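Local coordinates for uncharacterized protein (Staphylococcus saprophyticus subsp. saprophyticus, PDB 3Q6A) that is of unknown function but belongs to the AHA1 family and has a Bet v 1-like fold, which in relatives often binds ligands or partner proteins, at residues Glu24-Gly27 and Gly28-Ser32; Glu110-Val113 and Tyr114-Ser117; Thr15-Glu18 and Ala19-Pro23. All blocks are in the same frame, centred on the assembly; numbering follows the deposited sequence.

Interaction 1 (Glu24-Gly27 and Gly28-Ser32)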
ATOM      1  N   GLU D  24      13.724  18.123   1.628  1.00 41.23           N
ATOM      2  CA  GLU D  24      14.348  17.283   2.648  1.00 37.44           C
ATOM      3  C   GLU D  24      13.424  16.193   3.188  1.00 33.27           C
ATOM      4  O   GLU D  24      13.893  15.231   3.790  1.00 38.58           O
ATOM      5  CB  GLU D  24      14.814  18.135   3.836  1.00 47.35           C
ATOM      6  CG  GLU D  24      15.470  19.459   3.467  1.00 57.18           C
ATOM      7  CD  GLU D  24      16.095  20.154   4.668  1.00 55.32           C
ATOM      8  OE1 GLU D  24      15.403  20.316   5.698  1.00 57.21           O
ATOM      9  OE2 GLU D  24      17.281  20.537   4.583  1.00 58.25           O
ATOM     10  N   LYS D  25      12.117  16.346   2.975  1.00 28.38           N
ATOM     11  CA  LYS D  25      11.142  15.385   3.502  1.00 30.68           C
ATOM     12  C   LYS D  25      10.697  14.284   2.535  1.00 31.84           C
ATOM     13  O   LYS D  25      10.481  13.136   2.943  1.00 33.80           O
ATOM     14  CB  LYS D  25       9.893  16.131   4.004  1.00 29.67           C
ATOM     15  CG  LYS D  25      10.143  17.164   5.112  1.00 36.17           C
ATOM     16  CD  LYS D  25       8.828  17.814   5.529  1.00 42.92           C
ATOM     17  CE  LYS D  25       9.019  18.936   6.542  1.00 46.16           C
ATOM     18  NZ  LYS D  25       9.578  18.466   7.833  1.00 44.93           N
ATOM     19  N   ILE D  26      10.566  14.630   1.260  1.00 34.93           N
ATOM     20  CA  ILE D  26      10.094  13.675   0.257  1.00 26.57           C
ATOM     21  C   ILE D  26      10.835  12.337   0.225  1.00 30.38           C
ATOM     22  O   ILE D  26      10.230  11.291  -0.049  1.00 33.14           O
ATOM     23  CB  ILE D  26      10.112  14.310  -1.158  1.00 26.62           C
ATOM     24  CG1 ILE D  26       9.269  13.467  -2.109  1.00 25.99           C
ATOM     25  CG2 ILE D  26      11.554  14.423  -1.662  1.00 22.52           C
ATOM     26  CD1 ILE D  26       8.531  14.267  -3.164  1.00 32.97           C
ATOM     27  N   GLY D  27      12.130  12.367   0.522  1.00 27.95           N
ATOM     28  CA  GLY D  27      12.936  11.156   0.501  1.00 28.37           C
ATOM     29  C   GLY D  27      12.521  10.067   1.473  1.00 32.36           C
ATOM     30  O   GLY D  27      12.924   8.910   1.339  1.00 32.63           O
ATOM     31  N   GLY D  28      11.706  10.423   2.454  1.00 29.21           N
ATOM     32  CA  GLY D  28      11.292   9.431   3.421  1.00 28.75           C
ATOM     33  C   GLY D  28      10.180   8.518   2.941  1.00 19.32           C
ATOM     34  O   GLY D  28       9.877   7.534   3.613  1.00 24.71           O
ATOM     35  N   PHE D  29       9.564   8.826   1.801  1.00 22.11           N
ATOM     36  CA  PHE D  29       8.463   7.988   1.318  1.00 26.56           C
ATOM     37  C   PHE D  29       8.284   7.929  -0.208  1.00 24.75           C
ATOM     38  O   PHE D  29       7.547   7.090  -0.718  1.00 21.11           O
ATOM     39  CB  PHE D  29       7.153   8.460   1.960  1.00 23.25           C
ATOM     40  CG  PHE D  29       6.695   9.823   1.480  1.00 26.13           C
ATOM     41  CD1 PHE D  29       5.711   9.936   0.494  1.00 14.90           C
ATOM     42  CD2 PHE D  29       7.280  10.983   1.978  1.00 28.81           C
ATOM     43  CE1 PHE D  29       5.311  11.188   0.003  1.00 19.57           C
ATOM     44  CE2 PHE D  29       6.895  12.243   1.495  1.00 18.48           C
ATOM     45  CZ  PHE D  29       5.906  12.349   0.505  1.00 20.52           C
ATOM     46  N   TRP D  30       8.944   8.814  -0.942  1.00 22.87           N
ATOM     47  CA  TRP D  30       8.782   8.819  -2.387  1.00 25.04           C
ATOM     48  C   TRP D  30      10.132   9.075  -3.056  1.00 24.11           C
ATOM     49  O   TRP D  30      11.102   8.380  -2.768  1.00 27.44           O
ATOM     50  CB  TRP D  30       7.759   9.887  -2.760  1.00 27.06           C
ATOM     51  CG  TRP D  30       7.109   9.708  -4.089  1.00 23.77           C
ATOM     52  CD1 TRP D  30       7.363   8.738  -5.016  1.00 24.46           C
ATOM     53  CD2 TRP D  30       6.068  10.523  -4.634  1.00 23.67           C
ATOM     54  NE1 TRP D  30       6.540   8.902  -6.104  1.00 26.76           N
ATOM     55  CE2 TRP D  30       5.737   9.993  -5.894  1.00 21.71           C
ATOM     56  CE3 TRP D  30       5.384  11.657  -4.176  1.00 21.67           C
ATOM     57  CZ2 TRP D  30       4.746  10.557  -6.705  1.00 24.66           C
ATOM     58  CZ3 TRP D  30       4.408  12.215  -4.972  1.00 15.23           C
ATOM     59  CH2 TRP D  30       4.095  11.666  -6.229  1.00 27.69           C
ATOM     60  N   PHE D  31      10.205  10.076  -3.926  1.00 31.00           N
ATOM     61  CA  PHE D  31      11.461  10.398  -4.605  1.00 27.42           C
ATOM     62  C   PHE D  31      12.616  10.565  -3.623  1.00 35.81           C
ATOM     63  O   PHE D  31      12.438  11.068  -2.505  1.00 32.55           O
ATOM     64  CB  PHE D  31      11.294  11.677  -5.425  1.00 28.51           C
ATOM     65  CG  PHE D  31      10.167  11.615  -6.408  1.00 27.45           C
ATOM     66  CD1 PHE D  31      10.264  10.818  -7.548  1.00 35.40           C
ATOM     67  CD2 PHE D  31       8.997  12.331  -6.192  1.00 28.05           C
ATOM     68  CE1 PHE D  31       9.215  10.739  -8.452  1.00 31.12           C
ATOM     69  CE2 PHE D  31       7.934  12.259  -7.095  1.00 35.29           C
ATOM     70  CZ  PHE D  31       8.044  11.460  -8.228  1.00 33.50           C
ATOM     71  N   SER D  32      13.799  10.137  -4.052  1.00 32.44           N
ATOM     72  CA  SER D  32      15.015  10.208  -3.245  1.00 39.50           C
ATOM     73  C   SER D  32      15.379  11.658  -2.934  1.00 43.87           C
ATOM     74  O   SER D  32      15.929  11.960  -1.870  1.00 42.16           O
ATOM     75  CB  SER D  32      16.177   9.561  -4.005  1.00 34.38           C
ATOM     76  OG  SER D  32      15.776   8.348  -4.614  1.00 56.31           O
TER
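At the edge of the Phe31 ring, in its plane, sits the terminal methyl of Ile26, with CD1 3.6 Å from Phe31 CD2. One face of the same ring is taken by the Trp30 indole, whose NE1 lies offset toward the rim; conversely, Phe31 CE2 stands 3.4 Å above the centre of the indole plane. Ile26 thus lies at the rim of a ring that itself faces the Trp30 indole; its CG1, placed beside the carbonyl carbon by a chi1 of -164°, also reaches Trp30 CB at 3.9 Å. The Phe29 ring approaches the backbone instead, bringing CE2 to 3.7 Å from Ile26 CA. The turn itself is held by main-chain hydrogen bonds. Ile26 O takes two donors, Trp30 N at 2.9 Å, nearly along the C=O axis, and Phe29 N at 3.2 Å, from above the carbonyl plane. Gly28 N adds a straight bond to Lys25 O (3.0 Å, 169° at the hydrogen). Gly27 CA makes a CA-H...O contact with Phe31 O at 3.0 Å. This turn lies in the loop between helix 13-21 and strand 33-34: Trp30 NE1 is hydrogen-bonded to Ile133 O near the C terminus, Phe29 meets Phe20 edge-to-face, and Phe29 also packs on Cys118 and Leu119 of helix 102-125.

Interaction 2 (Glu110-Val113 and Tyr114-Ser117)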
ATOM      1  N   GLU D 110      -1.588   0.336  -7.569  1.00 18.77           N
ATOM      2  CA  GLU D 110      -0.585  -0.213  -6.670  1.00 14.52           C
ATOM      3  C   GLU D 110       0.425   0.871  -6.295  1.00 19.57           C
ATOM      4  O   GLU D 110       0.756   1.042  -5.132  1.00 14.47           O
ATOM      5  CB  GLU D 110       0.138  -1.368  -7.360  1.00 13.75           C
ATOM      6  CG  GLU D 110       1.268  -1.964  -6.560  1.00 18.46           C
ATOM      7  CD  GLU D 110       1.867  -3.127  -7.283  1.00 22.04           C
ATOM      8  OE1 GLU D 110       2.433  -2.901  -8.372  1.00 31.02           O
ATOM      9  OE2 GLU D 110       1.756  -4.254  -6.781  1.00 25.24           O
ATOM     10  N   GLY D 111       0.914   1.606  -7.286  1.00 17.86           N
ATOM     11  CA  GLY D 111       1.897   2.638  -6.991  1.00 23.71           C
ATOM     12  C   GLY D 111       1.390   3.698  -6.022  1.00 16.62           C
ATOM     13  O   GLY D 111       2.103   4.101  -5.094  1.00 16.04           O
ATOM     14  N   TRP D 112       0.165   4.149  -6.243  1.00 13.66           N
ATOM     15  CA  TRP D 112      -0.438   5.180  -5.401  1.00 15.31           C
ATOM     16  C   TRP D 112      -0.678   4.666  -4.001  1.00 13.75           C
ATOM     17  O   TRP D 112      -0.370   5.355  -3.032  1.00 12.95           O
ATOM     18  CB  TRP D 112      -1.757   5.664  -6.003  1.00 15.42           C
ATOM     19  CG  TRP D 112      -1.568   6.529  -7.215  1.00 22.86           C
ATOM     20  CD1 TRP D 112      -1.912   6.227  -8.507  1.00 23.79           C
ATOM     21  CD2 TRP D 112      -0.940   7.819  -7.254  1.00 19.20           C
ATOM     22  NE1 TRP D 112      -1.530   7.251  -9.350  1.00 23.38           N
ATOM     23  CE2 TRP D 112      -0.932   8.239  -8.606  1.00 28.56           C
ATOM     24  CE3 TRP D 112      -0.381   8.662  -6.276  1.00 14.32           C
ATOM     25  CZ2 TRP D 112      -0.387   9.464  -9.003  1.00 24.72           C
ATOM     26  CZ3 TRP D 112       0.161   9.879  -6.675  1.00 19.00           C
ATOM     27  CH2 TRP D 112       0.153  10.268  -8.027  1.00 27.19           C
ATOM     28  N   VAL D 113      -1.196   3.442  -3.888  1.00 13.04           N
ATOM     29  CA  VAL D 113      -1.452   2.884  -2.560  1.00 11.48           C
ATOM     30  C   VAL D 113      -0.156   2.688  -1.801  1.00 12.51           C
ATOM     31  O   VAL D 113      -0.070   3.010  -0.631  1.00 16.59           O
ATOM     32  CB  VAL D 113      -2.177   1.533  -2.638  1.00 14.44           C
ATOM     33  CG1 VAL D 113      -2.386   0.977  -1.226  1.00 13.05           C
ATOM     34  CG2 VAL D 113      -3.527   1.716  -3.347  1.00 14.59           C
ATOM     35  N   TYR D 114       0.853   2.142  -2.471  1.00 13.75           N
ATOM     36  CA  TYR D 114       2.135   1.938  -1.809  1.00 19.22           C
ATOM     37  C   TYR D 114       2.755   3.277  -1.354  1.00 13.09           C
ATOM     38  O   TYR D 114       3.185   3.412  -0.214  1.00 18.20           O
ATOM     39  CB  TYR D 114       3.104   1.218  -2.750  1.00 14.74           C
ATOM     40  CG  TYR D 114       4.402   0.862  -2.082  1.00 12.58           C
ATOM     41  CD1 TYR D 114       4.424   0.046  -0.952  1.00 11.52           C
ATOM     42  CD2 TYR D 114       5.614   1.367  -2.554  1.00 19.14           C
ATOM     43  CE1 TYR D 114       5.632  -0.259  -0.300  1.00 24.04           C
ATOM     44  CE2 TYR D 114       6.827   1.066  -1.908  1.00 17.83           C
ATOM     45  CZ  TYR D 114       6.824   0.256  -0.787  1.00 20.07           C
ATOM     46  OH  TYR D 114       8.018  -0.058  -0.165  1.00 25.33           O
HETATM   47  N   MSE D 115       2.820   4.263  -2.248  1.00 14.05           N
HETATM   48  CA  MSE D 115       3.411   5.546  -1.857  1.00 15.67           C
HETATM   49  C   MSE D 115       2.710   6.149  -0.633  1.00 14.53           C
HETATM   50  O   MSE D 115       3.369   6.650   0.279  1.00 19.30           O
HETATM   51  CB  MSE D 115       3.367   6.554  -3.023  1.00 18.84           C
HETATM   52  CG  MSE D 115       3.994   7.958  -2.717  1.00 17.01           C
HETATM   53 SE   MSE D 115       2.900   9.170  -1.867  1.00  9.94          SE
HETATM   54  CE  MSE D 115       1.884   9.625  -3.203  1.00 19.02           C
ATOM     55  N   LEU D 116       1.386   6.084  -0.612  1.00 16.36           N
ATOM     56  CA  LEU D 116       0.607   6.655   0.492  1.00 16.01           C
ATOM     57  C   LEU D 116       0.830   5.852   1.770  1.00 19.13           C
ATOM     58  O   LEU D 116       0.755   6.398   2.877  1.00 15.69           O
ATOM     59  CB  LEU D 116      -0.893   6.722   0.107  1.00 12.94           C
ATOM     60  CG  LEU D 116      -1.218   7.771  -0.976  1.00 16.16           C
ATOM     61  CD1 LEU D 116      -2.660   7.646  -1.461  1.00 16.21           C
ATOM     62  CD2 LEU D 116      -0.960   9.168  -0.394  1.00 16.67           C
ATOM     63  N   SER D 117       1.112   4.552   1.631  1.00 20.05           N
ATOM     64  CA  SER D 117       1.387   3.714   2.803  1.00 16.52           C
ATOM     65  C   SER D 117       2.747   4.089   3.350  1.00 21.19           C
ATOM     66  O   SER D 117       2.936   4.164   4.557  1.00 19.40           O
ATOM     67  CB  SER D 117       1.383   2.218   2.431  1.00 12.80           C
ATOM     68  OG  SER D 117       0.091   1.845   2.004  1.00 15.21           O
TER
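Trp112 and Met115, a selenomethionine, lie side by side on the buried flank of helix 102-125 and point the same way. The chain of Met115 leaves with CG anti to the backbone N (chi1 -179°) and then bends twice, which brings its methyl to the rim of the indole: CE is 3.9 Å from Trp112 CZ3, close to the ring plane. One turn after Trp112, Leu116 lies close to its carbonyl, with CG 3.3 Å from Trp112 O. Trp112 and Leu116 face the sheet, touching Thr5 of strand 3-9 and Thr92 of strand 87-94, and Trp112 NE1 is tied to Glu94 OE1. This is the long C-terminal helix laid against an antiparallel sheet, as in the Bet v 1-like fold. Regular i to i+4 bonds run through it, from Tyr114 N to Glu110 O at 2.9 Å and from Met115 N to Gly111 O at the same length. Val113 O is gripped twice, by Ser117 N at 3.0 Å and by Ser117 OG at 2.9 Å, the two donors reaching it from opposite faces of its plane. That hydroxyl, folded back onto its own helix, is buried where Val113 and Ser117 pack on Val113 and Ser117 of the second subunit. Tyr114 is partly exposed, yet it packs on Ala132 and on Ser117 of the second subunit, and its OH is hydrogen-bonded to Arg130 O. Glu110 is looser: its side chain stays at least 5.3 Å from any atom of 114-117, and OE2 makes a long, weak ion pair with Lys109 of the second subunit.

Interaction 3 (Thr15-Glu18 and Ala19-Pro23)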
ATOM      1  N   THR D  15       1.613  19.366   8.125  1.00 27.97           N
ATOM      2  CA  THR D  15       2.737  18.449   8.185  1.00 27.35           C
ATOM      3  C   THR D  15       2.770  17.479   7.006  1.00 20.51           C
ATOM      4  O   THR D  15       3.841  17.154   6.502  1.00 34.38           O
ATOM      5  CB  THR D  15       2.718  17.624   9.483  1.00 33.99           C
ATOM      6  OG1 THR D  15       2.794  18.507  10.608  1.00 35.40           O
ATOM      7  CG2 THR D  15       3.906  16.666   9.518  1.00 33.50           C
ATOM      8  N   VAL D  16       1.603  17.017   6.581  1.00 22.74           N
ATOM      9  CA  VAL D  16       1.535  16.092   5.452  1.00 24.47           C
ATOM     10  C   VAL D  16       1.889  16.855   4.169  1.00 28.26           C
ATOM     11  O   VAL D  16       2.643  16.364   3.335  1.00 29.42           O
ATOM     12  CB  VAL D  16       0.125  15.479   5.308  1.00 19.66           C
ATOM     13  CG1 VAL D  16       0.095  14.526   4.108  1.00 25.57           C
ATOM     14  CG2 VAL D  16      -0.253  14.720   6.593  1.00 18.19           C
ATOM     15  N   PHE D  17       1.344  18.060   4.022  1.00 32.03           N
ATOM     16  CA  PHE D  17       1.611  18.894   2.851  1.00 22.84           C
ATOM     17  C   PHE D  17       3.114  19.117   2.742  1.00 29.73           C
ATOM     18  O   PHE D  17       3.703  18.939   1.675  1.00 24.62           O
ATOM     19  CB  PHE D  17       0.890  20.244   2.986  1.00 29.22           C
ATOM     20  CG  PHE D  17       1.207  21.229   1.877  1.00 27.11           C
ATOM     21  CD1 PHE D  17       0.515  21.188   0.666  1.00 33.17           C
ATOM     22  CD2 PHE D  17       2.203  22.185   2.050  1.00 29.43           C
ATOM     23  CE1 PHE D  17       0.816  22.097  -0.361  1.00 34.21           C
ATOM     24  CE2 PHE D  17       2.512  23.093   1.034  1.00 29.52           C
ATOM     25  CZ  PHE D  17       1.815  23.047  -0.172  1.00 34.22           C
ATOM     26  N   GLU D  18       3.734  19.485   3.861  1.00 21.79           N
ATOM     27  CA  GLU D  18       5.165  19.734   3.897  1.00 26.68           C
ATOM     28  C   GLU D  18       5.990  18.516   3.508  1.00 35.03           C
ATOM     29  O   GLU D  18       7.075  18.655   2.943  1.00 26.73           O
ATOM     30  CB  GLU D  18       5.600  20.203   5.286  1.00 33.65           C
ATOM     31  CG  GLU D  18       5.214  21.640   5.630  1.00 28.91           C
ATOM     32  CD  GLU D  18       5.844  22.681   4.699  1.00 33.02           C
ATOM     33  OE1 GLU D  18       7.086  22.687   4.548  1.00 38.02           O
ATOM     34  OE2 GLU D  18       5.091  23.489   4.125  1.00 37.25           O
ATOM     35  N   ALA D  19       5.487  17.324   3.829  1.00 25.19           N
ATOM     36  CA  ALA D  19       6.191  16.092   3.509  1.00 29.36           C
ATOM     37  C   ALA D  19       6.460  15.967   2.011  1.00 22.12           C
ATOM     38  O   ALA D  19       7.493  15.415   1.612  1.00 26.14           O
ATOM     39  CB  ALA D  19       5.382  14.875   4.010  1.00 24.27           C
ATOM     40  N   PHE D  20       5.548  16.479   1.191  1.00 23.30           N
ATOM     41  CA  PHE D  20       5.714  16.413  -0.265  1.00 20.93           C
ATOM     42  C   PHE D  20       6.590  17.541  -0.822  1.00 30.71           C
ATOM     43  O   PHE D  20       7.578  17.283  -1.511  1.00 27.59           O
ATOM     44  CB  PHE D  20       4.360  16.483  -0.995  1.00 17.18           C
ATOM     45  CG  PHE D  20       3.504  15.227  -0.887  1.00 26.50           C
ATOM     46  CD1 PHE D  20       2.651  15.023   0.205  1.00 20.04           C
ATOM     47  CD2 PHE D  20       3.520  14.275  -1.910  1.00 19.79           C
ATOM     48  CE1 PHE D  20       1.822  13.886   0.273  1.00 25.90           C
ATOM     49  CE2 PHE D  20       2.698  13.136  -1.860  1.00 23.42           C
ATOM     50  CZ  PHE D  20       1.844  12.941  -0.763  1.00 20.15           C
ATOM     51  N   VAL D  21       6.227  18.790  -0.520  1.00 32.47           N
ATOM     52  CA  VAL D  21       6.954  19.943  -1.057  1.00 25.52           C
ATOM     53  C   VAL D  21       8.356  20.224  -0.521  1.00 33.78           C
ATOM     54  O   VAL D  21       9.158  20.867  -1.201  1.00 42.66           O
ATOM     55  CB  VAL D  21       6.124  21.255  -0.918  1.00 26.65           C
ATOM     56  CG1 VAL D  21       4.736  21.077  -1.528  1.00 27.20           C
ATOM     57  CG2 VAL D  21       6.019  21.667   0.547  1.00 29.04           C
ATOM     58  N   ASP D  22       8.661  19.761   0.685  1.00 32.41           N
ATOM     59  CA  ASP D  22       9.977  20.004   1.269  1.00 30.43           C
ATOM     60  C   ASP D  22      11.027  19.036   0.736  1.00 34.79           C
ATOM     61  O   ASP D  22      11.001  17.845   1.046  1.00 30.78           O
ATOM     62  CB  ASP D  22       9.910  19.890   2.787  1.00 40.09           C
ATOM     63  CG  ASP D  22      11.182  20.364   3.465  1.00 38.11           C
ATOM     64  OD1 ASP D  22      12.290  20.045   2.977  1.00 40.71           O
ATOM     65  OD2 ASP D  22      11.068  21.047   4.500  1.00 40.92           O
ATOM     66  N   PRO D  23      11.985  19.540  -0.057  1.00 38.15           N
ATOM     67  CA  PRO D  23      13.047  18.711  -0.634  1.00 38.65           C
ATOM     68  C   PRO D  23      13.709  17.754   0.352  1.00 34.78           C
ATOM     69  O   PRO D  23      14.194  16.694  -0.037  1.00 38.78           O
ATOM     70  CB  PRO D  23      14.033  19.747  -1.171  1.00 37.96           C
ATOM     71  CG  PRO D  23      13.129  20.863  -1.581  1.00 42.27           C
ATOM     72  CD  PRO D  23      12.207  20.960  -0.388  1.00 40.94           C
TER
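The last turns of helix 13-21, where the helix gives way to the loop that follows it, bring Phe17 and Val21 together one turn apart. Val21 CG1 lies over a face of the Phe17 ring in a CH-pi contact, 4.2 Å from the ring centroid and 26° off its normal. A chi1 of 175° turns the Phe17 ring away from its own N-H; the ring stands out from the helix and leans toward its C-terminal end, where CZ meets Val21 CG1 at 3.8 Å. The carboxylate of Glu18 comes to the edge of the same ring with OE2 in its plane; OE2 also pairs with Arg37 in a salt bridge. Glu18 OE1 and Asp22 OD2 stand 4.3 Å apart as like charges, a crowding that Arg37 would probably ease. The other Asp22 oxygen, OD1, is hydrogen-bonded to Glu24 N. On another flank, the ring edge of Phe20 approaches a main-chain carbonyl, with CD1 3.4 Å from Val16 O. The backbone bonding is uneven toward the end. Phe20 N binds Phe17 O at 3.1 Å, an i to i+3 step, whereas Val21 N reaches that oxygen only weakly. Asp22 N still bonds to Glu18 O at 3.0 Å, although Asp22 itself has left helical backbone angles. Phe20 and Val16 pack on Phe81 and on helix 102-125. This short amphipathic helix, with Thr15 and Glu18 on its more open side, thus lies between the sheet and the long C-terminal helix, a placement typical of Bet v 1-like proteins.

Overall arrangement
From the N terminus, interaction 3 comes first and finishes helix 13-21; interaction 1 follows directly and turns the connecting loop toward strand 33-34; interaction 2 lies far along the chain in helix 102-125. The three are in series, neither nested nor crossing, and each is local, joining consecutive segments. They meet in space nonetheless. Met115 of interaction 2 touches Phe29 and Trp30 of interaction 1 and Phe20 of interaction 3, while Lys25 and Ile26 lie against Glu18 and Phe20. The short helix, its loop and the long helix thereby share one core beside the antiparallel sheet, and interaction 2 also reaches the second subunit.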